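Local coordinates for cell division control protein Cdc48 (Mycobacterium smegmatis, PDB 5E7P) that probably binds and hydrolyses ATP as a AAA ATPase of the Cdc48 family and holds ADP in both of its nucleotide pockets, at residues A[339-344]-A[372-377]; A[329-334]-A[346-351]; A[548-553]-A[557-562]; A[361-366]-A[380-385]. All blocks are in the same frame, centred on the assembly; numbering follows the deposited sequence.

Overall arrangement
Contacts 1, 2 and 4 lie in the first AAA module and contact 3 in the second. Along the chain contact 2 opens first; the segments of contact 1 alternate with those of contacts 2 and 4, contact 2 closes before contact 4 opens, and contact 3 comes last. Contacts 1 and 2 have centres about 6 Å apart and meet on helix 344-356; contact 4, about 13 Å from contact 2 and 16 Å from contact 1 between centres, lies on strand 361-366 of that module's central sheet. Contact 3, at the edge strand 546-551 of the second sheet, is about 15 Å from contact 1 between centres, yet Ala375 packs on Val560, so the two modules touch here.

Contact 1 (A[339-344]-A[372-377]); sequences RPPEPV and NVDARL
Pro341 rests its ring against an Asx turn formed by Asp374 and Arg376, in the loop after strand 361-366 of the first AAA module. The direct packing is small: an aliphatic carbon against polar atoms in van der Waals contact. CB of Pro341 lies 3.7 Å from OD2 of Asp374 and 3.8 Å from NH2 of Arg376, so the proline covers one end of the ion pair, and the Pro341 and Asp374 side chains cross at about a right angle. A rigid ring with no side-chain donor suits a place beside a carboxylate that already has its partners.

The charged part lies within 372-377. Arg376 grips Asp374 side-on: NE bonds to OD1 at 3.1 Å, and NH2 reaches the syn lone pair of OD2 at 2.9 Å, almost in the guanidinium plane. The bend of the arginine chain at chi3 (-66°) folds the guanidinium back to the aspartate. OD1 also accepts from the backbone N of Arg376, which closes the Asx turn; both donors approach from the same face of the carboxylate. Bidentate pairing would be expected to keep both groups ionised.

Solvent and neighbouring residues complete the site. NH1 of Arg376 bonds to Thr346 of helix 344-356, while a salt bridge from Glu342 to Arg305 holds the 339-344 loop to helix 302-319. One water joins the segments, accepting from Arg376 NH2 at 2.7 Å and donating to Glu342 O at 3.0 Å.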
# COMPACT_ATOMS: atom_id res chain seq x y z
N ARG A 339 1.88 1.86 24.09
CA ARG A 339 3.17 1.17 24.15
C ARG A 339 4.24 2.05 23.50
O ARG A 339 4.20 2.31 22.30
CB ARG A 339 3.10 -0.22 23.51
CG ARG A 339 2.68 -0.24 22.05
CD ARG A 339 2.00 -1.55 21.66
NE ARG A 339 2.94 -2.66 21.51
CZ ARG A 339 2.86 -3.57 20.54
NH1 ARG A 339 3.75 -4.56 20.47
NH2 ARG A 339 1.88 -3.50 19.64
N PRO A 340 5.18 2.55 24.31
CA PRO A 340 6.32 3.30 23.77
C PRO A 340 7.31 2.33 23.14
O PRO A 340 7.07 1.12 23.17
CB PRO A 340 6.94 3.94 25.03
CG PRO A 340 5.88 3.84 26.09
CD PRO A 340 5.14 2.59 25.78
N PRO A 341 8.40 2.84 22.54
CA PRO A 341 9.43 1.90 22.10
C PRO A 341 10.04 1.16 23.29
O PRO A 341 10.18 1.74 24.37
CB PRO A 341 10.48 2.81 21.46
CG PRO A 341 9.71 4.00 21.01
CD PRO A 341 8.66 4.21 22.06
N GLU A 342 10.39 -0.11 23.09
CA GLU A 342 11.03 -0.92 24.12
C GLU A 342 12.38 -0.31 24.51
O GLU A 342 13.00 0.39 23.71
CB GLU A 342 11.23 -2.35 23.62
CG GLU A 342 9.95 -3.13 23.42
CD GLU A 342 10.18 -4.48 22.77
OE1 GLU A 342 9.55 -5.47 23.19
OE2 GLU A 342 11.00 -4.55 21.83
N PRO A 343 12.83 -0.57 25.75
CA PRO A 343 14.12 -0.06 26.23
C PRO A 343 15.30 -0.50 25.36
O PRO A 343 16.29 0.22 25.26
CB PRO A 343 14.25 -0.70 27.62
CG PRO A 343 12.85 -0.92 28.05
CD PRO A 343 12.09 -1.28 26.81
N VAL A 344 15.18 -1.66 24.73
CA VAL A 344 16.23 -2.19 23.87
C VAL A 344 16.49 -1.29 22.66
O VAL A 344 17.59 -1.27 22.11
CB VAL A 344 15.90 -3.62 23.39
CG1 VAL A 344 14.74 -3.61 22.41
CG2 VAL A 344 17.12 -4.28 22.77
N ASN A 372 6.41 4.96 10.75
CA ASN A 372 6.31 3.70 11.47
C ASN A 372 7.64 3.29 12.10
O ASN A 372 7.73 2.29 12.81
CB ASN A 372 5.80 2.58 10.56
CG ASN A 372 4.30 2.66 10.33
OD1 ASN A 372 3.59 3.34 11.06
ND2 ASN A 372 3.83 1.95 9.31
N VAL A 373 8.68 4.08 11.83
CA VAL A 373 10.00 3.85 12.41
C VAL A 373 10.23 4.79 13.59
O VAL A 373 9.78 5.94 13.57
CB VAL A 373 11.11 4.05 11.36
CG1 VAL A 373 12.47 3.70 11.95
CG2 VAL A 373 10.84 3.19 10.15
N ASP A 374 10.91 4.28 14.62
CA ASP A 374 11.31 5.04 15.80
C ASP A 374 11.78 6.43 15.41
O ASP A 374 12.64 6.58 14.54
CB ASP A 374 12.43 4.29 16.53
CG ASP A 374 12.61 4.75 17.98
OD1 ASP A 374 12.49 5.96 18.27
OD2 ASP A 374 12.88 3.88 18.83
N ALA A 375 11.22 7.45 16.05
CA ALA A 375 11.51 8.84 15.72
C ALA A 375 12.99 9.17 15.83
O ALA A 375 13.50 10.03 15.11
CB ALA A 375 10.70 9.78 16.60
N ARG A 376 13.68 8.48 16.73
CA ARG A 376 15.09 8.74 17.00
C ARG A 376 16.00 8.25 15.87
O ARG A 376 17.19 8.55 15.87
CB ARG A 376 15.50 8.12 18.34
CG ARG A 376 14.74 8.70 19.53
CD ARG A 376 14.96 7.89 20.79
NE ARG A 376 14.40 6.55 20.68
CZ ARG A 376 14.53 5.61 21.61
NH1 ARG A 376 15.21 5.85 22.73
NH2 ARG A 376 13.98 4.41 21.42
N LEU A 377 15.44 7.50 14.93
CA LEU A 377 16.18 7.06 13.75
C LEU A 377 16.19 8.17 12.70
O LEU A 377 17.17 8.37 11.99
CB LEU A 377 15.59 5.78 13.16
CG LEU A 377 16.22 5.25 11.86
CD1 LEU A 377 16.38 3.74 11.90
CD2 LEU A 377 15.39 5.66 10.66
O HOH W 1 13.90 3.29 23.93

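Contact 2 (A[329-334]-A[346-351]); sequences DALLPA and TLILAE
In the first AAA module, helix 344-356 packs against the loop that follows strand 321-326, and the joint is a purely aliphatic one made by Leu331 and Leu332 with Ile348 and Leu349. All four residues are buried, and branched hydrocarbon side chains suit a buried place where the contact is made by methyl groups alone. Ile348 faces both leucines of the loop, giving each a different branch. Its CD1 reaches CD1 of Leu331 at 4.0 Å, and its CG2 lies 4.1 Å from CD2 of Leu332. The Leu332 and Ile348 side chains lie side by side but run in opposite senses.

The first bond of the Leu331 side chain does not head straight for the helix; with CG anti to the backbone N (chi1 170°), its end swings nearer. On its other sides it touches Arg305 of helix 302-319 and Val297 of helix 294-299, while Leu332 also meets Ala345 and Leu352 along helix 344-356. A backbone hydrogen bond from Asp374 to Leu332 further ties the loop to 372-377. The last member, Leu349, turns its tip back to the loop, where its CD2 meets CD1 of Leu332 at 3.8 Å.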
# COMPACT_ATOMS: atom_id res chain seq x y z
N ASP A 329 11.25 -0.79 10.23
CA ASP A 329 10.09 -0.49 11.08
C ASP A 329 9.66 -1.69 11.92
O ASP A 329 8.99 -1.53 12.94
CB ASP A 329 8.92 0.06 10.25
CG ASP A 329 8.56 -0.84 9.09
OD1 ASP A 329 9.49 -1.38 8.44
OD2 ASP A 329 7.35 -1.00 8.82
N ALA A 330 10.05 -2.89 11.49
CA ALA A 330 9.79 -4.09 12.28
C ALA A 330 10.81 -4.22 13.41
O ALA A 330 10.53 -4.80 14.45
CB ALA A 330 9.84 -5.32 11.38
N LEU A 331 12.01 -3.67 13.19
CA LEU A 331 13.07 -3.69 14.19
C LEU A 331 12.99 -2.48 15.13
O LEU A 331 13.24 -2.60 16.32
CB LEU A 331 14.44 -3.74 13.51
CG LEU A 331 15.69 -3.54 14.37
CD1 LEU A 331 15.82 -4.65 15.40
CD2 LEU A 331 16.94 -3.46 13.50
N LEU A 332 12.65 -1.32 14.58
CA LEU A 332 12.52 -0.11 15.38
C LEU A 332 11.15 0.56 15.19
O LEU A 332 11.07 1.62 14.58
CB LEU A 332 13.63 0.89 15.06
CG LEU A 332 15.05 0.51 15.48
CD1 LEU A 332 16.05 1.52 14.97
CD2 LEU A 332 15.14 0.40 17.00
N PRO A 333 10.09 -0.05 15.74
CA PRO A 333 8.73 0.47 15.59
C PRO A 333 8.57 1.83 16.28
O PRO A 333 9.20 2.07 17.30
CB PRO A 333 7.86 -0.58 16.30
CG PRO A 333 8.77 -1.76 16.54
CD PRO A 333 10.14 -1.20 16.66
N ALA A 334 7.73 2.69 15.72
CA ALA A 334 7.57 4.04 16.24
C ALA A 334 6.89 4.07 17.61
O ALA A 334 7.25 4.87 18.47
CB ALA A 334 6.81 4.90 15.26
N THR A 346 16.79 1.87 22.57
CA THR A 346 17.80 2.86 22.92
C THR A 346 19.21 2.33 22.67
O THR A 346 20.06 3.04 22.12
CB THR A 346 17.67 3.32 24.39
OG1 THR A 346 16.48 4.09 24.54
CG2 THR A 346 18.87 4.16 24.80
N LEU A 347 19.45 1.08 23.05
CA LEU A 347 20.75 0.46 22.84
C LEU A 347 21.00 0.12 21.38
O LEU A 347 22.13 0.22 20.89
CB LEU A 347 20.89 -0.79 23.71
CG LEU A 347 20.94 -0.54 25.22
CD1 LEU A 347 21.14 -1.83 25.98
CD2 LEU A 347 22.02 0.46 25.56
N ILE A 348 19.94 -0.29 20.68
CA ILE A 348 20.05 -0.58 19.25
C ILE A 348 20.41 0.69 18.48
O ILE A 348 21.27 0.66 17.60
CB ILE A 348 18.75 -1.19 18.70
CG1 ILE A 348 18.48 -2.55 19.34
CG2 ILE A 348 18.83 -1.34 17.19
CD1 ILE A 348 17.21 -3.21 18.87
N LEU A 349 19.76 1.79 18.84
CA LEU A 349 20.04 3.09 18.22
C LEU A 349 21.46 3.56 18.51
O LEU A 349 22.09 4.21 17.68
CB LEU A 349 19.02 4.13 18.69
CG LEU A 349 17.61 4.00 18.11
CD1 LEU A 349 16.59 4.68 19.00
CD2 LEU A 349 17.54 4.58 16.70
N ALA A 350 21.97 3.23 19.69
CA ALA A 350 23.32 3.60 20.08
C ALA A 350 24.35 2.89 19.21
O ALA A 350 25.39 3.46 18.88
CB ALA A 350 23.57 3.29 21.54
N GLU A 351 24.06 1.64 18.83
CA GLU A 351 24.93 0.88 17.94
C GLU A 351 24.93 1.47 16.53
O GLU A 351 25.99 1.63 15.92
CB GLU A 351 24.52 -0.59 17.91
CG GLU A 351 24.97 -1.38 19.12
CD GLU A 351 26.48 -1.39 19.29
OE1 GLU A 351 27.19 -1.71 18.30
OE2 GLU A 351 26.97 -1.09 20.40

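Contact 3 (A[548-553]-A[557-562]); sequences HAVKGS and DKWVGS
Trp559 sends its indole back toward Val550 at the end of strand 546-551, bridging from the residue after helix 552-558 to the strand that precedes it in the second AAA module. From CB, a chi1 of -67° (CG anti to the carbonyl carbon) and a chi2 of 6° together direct the benzo ring toward Val550. Its CH2 therefore makes the contact, meeting CG1 of Val550 at 3.8 Å. The two side chains cross at about a right angle, and the methyl approaches the ring obliquely. A long, flat tryptophan suits this place because it can reach from just beyond the helix back to the strand end, where the short, branched valine meets it with a methyl. The position of Trp559, Val560 and Gly561 is consistent with the aromatic pore loop of Cdc48-type modules.

The backbone supplies the polar link. N of Asp557 donates to O of Ser553 at 2.8 Å, the i to i+4 bond of helix 552-558, and the first atoms of the Asp557 side chain lie beside the same carbonyl. The hydroxyl of Ser553 bonds to Glu586, which also forms a salt bridge with Lys551.

Val550 packs further on Leu570 of helix 563-576, Leu584 of strand 580-585 and Leu590 of helix 587-590, while Trp559 touches Glu371 of the first module. The contact thus joins edge strand 546-551 to the end of helix 552-558, on the side turned to the other ATPase module.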
# COMPACT_ATOMS: atom_id res chain seq x y z
N HIS A 548 3.66 12.10 -0.34
CA HIS A 548 4.07 12.27 1.05
C HIS A 548 2.91 12.92 1.80
O HIS A 548 2.69 14.12 1.71
CB HIS A 548 5.32 13.14 1.11
CG HIS A 548 6.37 12.76 0.11
ND1 HIS A 548 7.36 11.85 0.38
CD2 HIS A 548 6.56 13.16 -1.17
CE1 HIS A 548 8.13 11.71 -0.69
NE2 HIS A 548 7.66 12.49 -1.65
N ALA A 549 2.16 12.10 2.54
CA ALA A 549 0.89 12.52 3.12
C ALA A 549 0.82 12.35 4.63
O ALA A 549 1.29 11.35 5.16
CB ALA A 549 -0.25 11.78 2.46
N VAL A 550 0.23 13.33 5.30
CA VAL A 550 -0.01 13.24 6.74
C VAL A 550 -1.42 13.70 7.10
O VAL A 550 -2.01 14.53 6.40
CB VAL A 550 1.02 14.07 7.56
CG1 VAL A 550 2.44 13.62 7.27
CG2 VAL A 550 0.85 15.56 7.28
N LYS A 551 -1.96 13.15 8.18
CA LYS A 551 -3.19 13.66 8.77
C LYS A 551 -2.83 14.60 9.90
O LYS A 551 -2.09 14.23 10.81
CB LYS A 551 -4.06 12.52 9.31
CG LYS A 551 -4.92 11.84 8.27
CD LYS A 551 -6.05 11.04 8.92
CE LYS A 551 -7.32 11.87 9.11
NZ LYS A 551 -7.13 13.04 10.02
N GLY A 552 -3.37 15.82 9.85
CA GLY A 552 -3.07 16.86 10.82
C GLY A 552 -3.13 16.43 12.27
O GLY A 552 -2.27 16.78 13.07
N SER A 553 -4.16 15.65 12.60
CA SER A 553 -4.35 15.17 13.97
C SER A 553 -3.23 14.23 14.41
O SER A 553 -2.65 14.41 15.49
CB SER A 553 -5.69 14.45 14.10
OG SER A 553 -6.77 15.33 13.84
N ASP A 557 -0.88 14.87 17.55
CA ASP A 557 -1.32 14.25 18.80
C ASP A 557 -0.83 12.81 19.01
O ASP A 557 -0.50 12.43 20.14
CB ASP A 557 -2.84 14.29 18.90
CG ASP A 557 -3.40 15.69 18.73
OD1 ASP A 557 -2.71 16.66 19.12
OD2 ASP A 557 -4.52 15.82 18.19
N LYS A 558 -0.78 12.03 17.94
CA LYS A 558 -0.50 10.60 18.07
C LYS A 558 0.98 10.22 17.97
O LYS A 558 1.44 9.30 18.65
CB LYS A 558 -1.30 9.80 17.03
CG LYS A 558 -2.81 9.84 17.25
CD LYS A 558 -3.54 9.03 16.19
CE LYS A 558 -5.04 9.02 16.43
NZ LYS A 558 -5.76 8.23 15.40
N TRP A 559 1.73 10.94 17.14
CA TRP A 559 3.13 10.60 16.89
C TRP A 559 4.05 10.90 18.08
O TRP A 559 4.00 11.99 18.65
CB TRP A 559 3.66 11.32 15.64
CG TRP A 559 3.02 10.87 14.35
CD1 TRP A 559 1.99 9.99 14.21
CD2 TRP A 559 3.39 11.28 13.03
NE1 TRP A 559 1.69 9.83 12.87
CE2 TRP A 559 2.54 10.61 12.13
CE3 TRP A 559 4.37 12.14 12.52
CZ2 TRP A 559 2.62 10.79 10.75
CZ3 TRP A 559 4.45 12.32 11.15
CH2 TRP A 559 3.58 11.64 10.28
N VAL A 560 4.88 9.93 18.43
CA VAL A 560 5.91 10.14 19.44
C VAL A 560 7.12 10.80 18.79
O VAL A 560 7.76 10.23 17.92
CB VAL A 560 6.36 8.81 20.08
CG1 VAL A 560 7.51 9.05 21.04
CG2 VAL A 560 5.19 8.14 20.79
N GLY A 561 7.42 12.03 19.23
CA GLY A 561 8.51 12.79 18.66
C GLY A 561 8.10 14.23 18.40
O GLY A 561 6.91 14.56 18.48
N SER A 562 9.07 15.08 18.10
CA SER A 562 8.79 16.49 17.84
C SER A 562 7.95 16.66 16.58
O SER A 562 8.31 16.18 15.51
CB SER A 562 10.09 17.28 17.72
OG SER A 562 9.83 18.66 17.58

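Contact 4 (A[361-366]-A[380-385]); sequences VAFIAT and PEVCDR
The Phe363 ring meets Val382 and Cys383 along its CD2-CE2 side, and both approach obliquely. SG of Cys383 is 3.5 Å from CE2 and 4.5 Å from the ring centroid, 66° off the ring normal, a sulfur-aromatic contact. CG1 of Val382 comes to 3.7 Å from the same CE2, so thiol and methyl share one ring carbon. Further along the loop, within 380-385, the Arg385 guanidinium takes the Asp384 carboxylate at its edge, an ion pair with no part in the contact with Phe363. NE donates to OD2 at 2.8 Å, with the partner tilted 21° from the guanidinium plane.

Phe363 holds CG anti to the backbone N (chi1 176°), which carries the ring off the strand toward the loop 380-385. A phenylalanine suits a buried place on a central strand, where a broad ring can reach across from the sheet to the loop, and the polarisable cysteine sulfur and branched valine can pack on it without needing a polar partner.

Strand 361-366 belongs to the parallel core of the first AAA module, a P-loop NTPase fold, and runs between strands 321-326 and 265-269. Helix 344-356 connects 321-326 to 361-366, a beta-alpha-beta unit. Phe363 reaches Leu352 and Val356 of this helix, and Val382 leans on Leu352, so the loop leading into strand 385-388 packs on both the sheet, through Phe363, and helix 344-356, through Leu352.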
# COMPACT_ATOMS: atom_id res chain seq x y z
N VAL A 361 31.93 4.30 6.55
CA VAL A 361 30.70 3.55 6.79
C VAL A 361 29.46 4.39 6.49
O VAL A 361 29.37 5.55 6.92
CB VAL A 361 30.63 3.02 8.24
CG1 VAL A 361 29.26 2.42 8.53
CG2 VAL A 361 31.73 2.00 8.49
N ALA A 362 28.52 3.83 5.76
CA ALA A 362 27.25 4.49 5.49
C ALA A 362 26.08 3.62 5.93
O ALA A 362 26.18 2.39 5.94
CB ALA A 362 27.13 4.84 4.01
N PHE A 363 24.97 4.25 6.31
CA PHE A 363 23.81 3.52 6.81
C PHE A 363 22.56 3.79 5.98
O PHE A 363 22.16 4.94 5.80
CB PHE A 363 23.56 3.88 8.28
CG PHE A 363 22.32 3.25 8.86
CD1 PHE A 363 22.18 1.87 8.91
CD2 PHE A 363 21.31 4.04 9.37
CE1 PHE A 363 21.04 1.30 9.45
CE2 PHE A 363 20.17 3.47 9.92
CZ PHE A 363 20.04 2.10 9.95
N ILE A 364 21.96 2.72 5.47
CA ILE A 364 20.72 2.83 4.71
C ILE A 364 19.67 1.87 5.26
O ILE A 364 19.93 0.69 5.45
CB ILE A 364 20.93 2.52 3.21
CG1 ILE A 364 21.96 3.46 2.60
CG2 ILE A 364 19.61 2.62 2.46
CD1 ILE A 364 22.32 3.12 1.17
N ALA A 365 18.47 2.39 5.52
CA ALA A 365 17.37 1.56 5.98
C ALA A 365 16.11 1.82 5.15
O ALA A 365 15.90 2.93 4.64
CB ALA A 365 17.09 1.81 7.44
N THR A 366 15.28 0.80 5.00
CA THR A 366 14.03 0.94 4.27
C THR A 366 12.83 0.77 5.20
O THR A 366 12.94 0.18 6.28
CB THR A 366 13.92 -0.07 3.12
OG1 THR A 366 14.00 -1.40 3.64
CG2 THR A 366 15.03 0.14 2.10
N PRO A 380 19.49 13.63 12.88
CA PRO A 380 20.80 13.92 12.29
C PRO A 380 21.89 12.91 12.66
O PRO A 380 22.82 12.72 11.87
CB PRO A 380 21.15 15.29 12.89
CG PRO A 380 19.83 15.93 13.12
CD PRO A 380 18.90 14.82 13.52
N GLU A 381 21.77 12.27 13.81
CA GLU A 381 22.81 11.36 14.30
C GLU A 381 22.76 9.99 13.64
O GLU A 381 23.78 9.30 13.56
CB GLU A 381 22.75 11.22 15.82
CG GLU A 381 22.95 12.51 16.59
CD GLU A 381 21.68 13.34 16.69
OE1 GLU A 381 20.58 12.75 16.72
OE2 GLU A 381 21.78 14.59 16.74
N VAL A 382 21.59 9.59 13.17
CA VAL A 382 21.44 8.30 12.49
C VAL A 382 21.09 8.50 11.02
O VAL A 382 21.98 8.58 10.17
CB VAL A 382 20.39 7.41 13.17
CG1 VAL A 382 20.47 5.99 12.62
CG2 VAL A 382 20.61 7.40 14.67
N CYS A 383 19.80 8.60 10.71
CA CYS A 383 19.37 8.91 9.35
C CYS A 383 19.04 10.40 9.21
O CYS A 383 17.98 10.85 9.62
CB CYS A 383 18.16 8.07 8.94
SG CYS A 383 18.51 6.31 8.75
N ASP A 384 19.98 11.14 8.63
CA ASP A 384 19.85 12.59 8.54
C ASP A 384 18.99 13.01 7.34
O ASP A 384 18.54 14.15 7.27
CB ASP A 384 21.23 13.24 8.44
CG ASP A 384 21.93 12.92 7.13
OD1 ASP A 384 22.56 11.84 7.04
OD2 ASP A 384 21.85 13.75 6.20
N ARG A 385 18.77 12.09 6.42
CA ARG A 385 18.01 12.40 5.21
C ARG A 385 17.13 11.24 4.76
O ARG A 385 17.36 10.08 5.13
CB ARG A 385 18.95 12.84 4.09
CG ARG A 385 19.84 11.74 3.55
CD ARG A 385 20.97 12.33 2.72
NE ARG A 385 21.98 12.98 3.54
CZ ARG A 385 22.94 13.76 3.07
NH1 ARG A 385 23.01 14.01 1.76
NH2 ARG A 385 23.82 14.31 3.89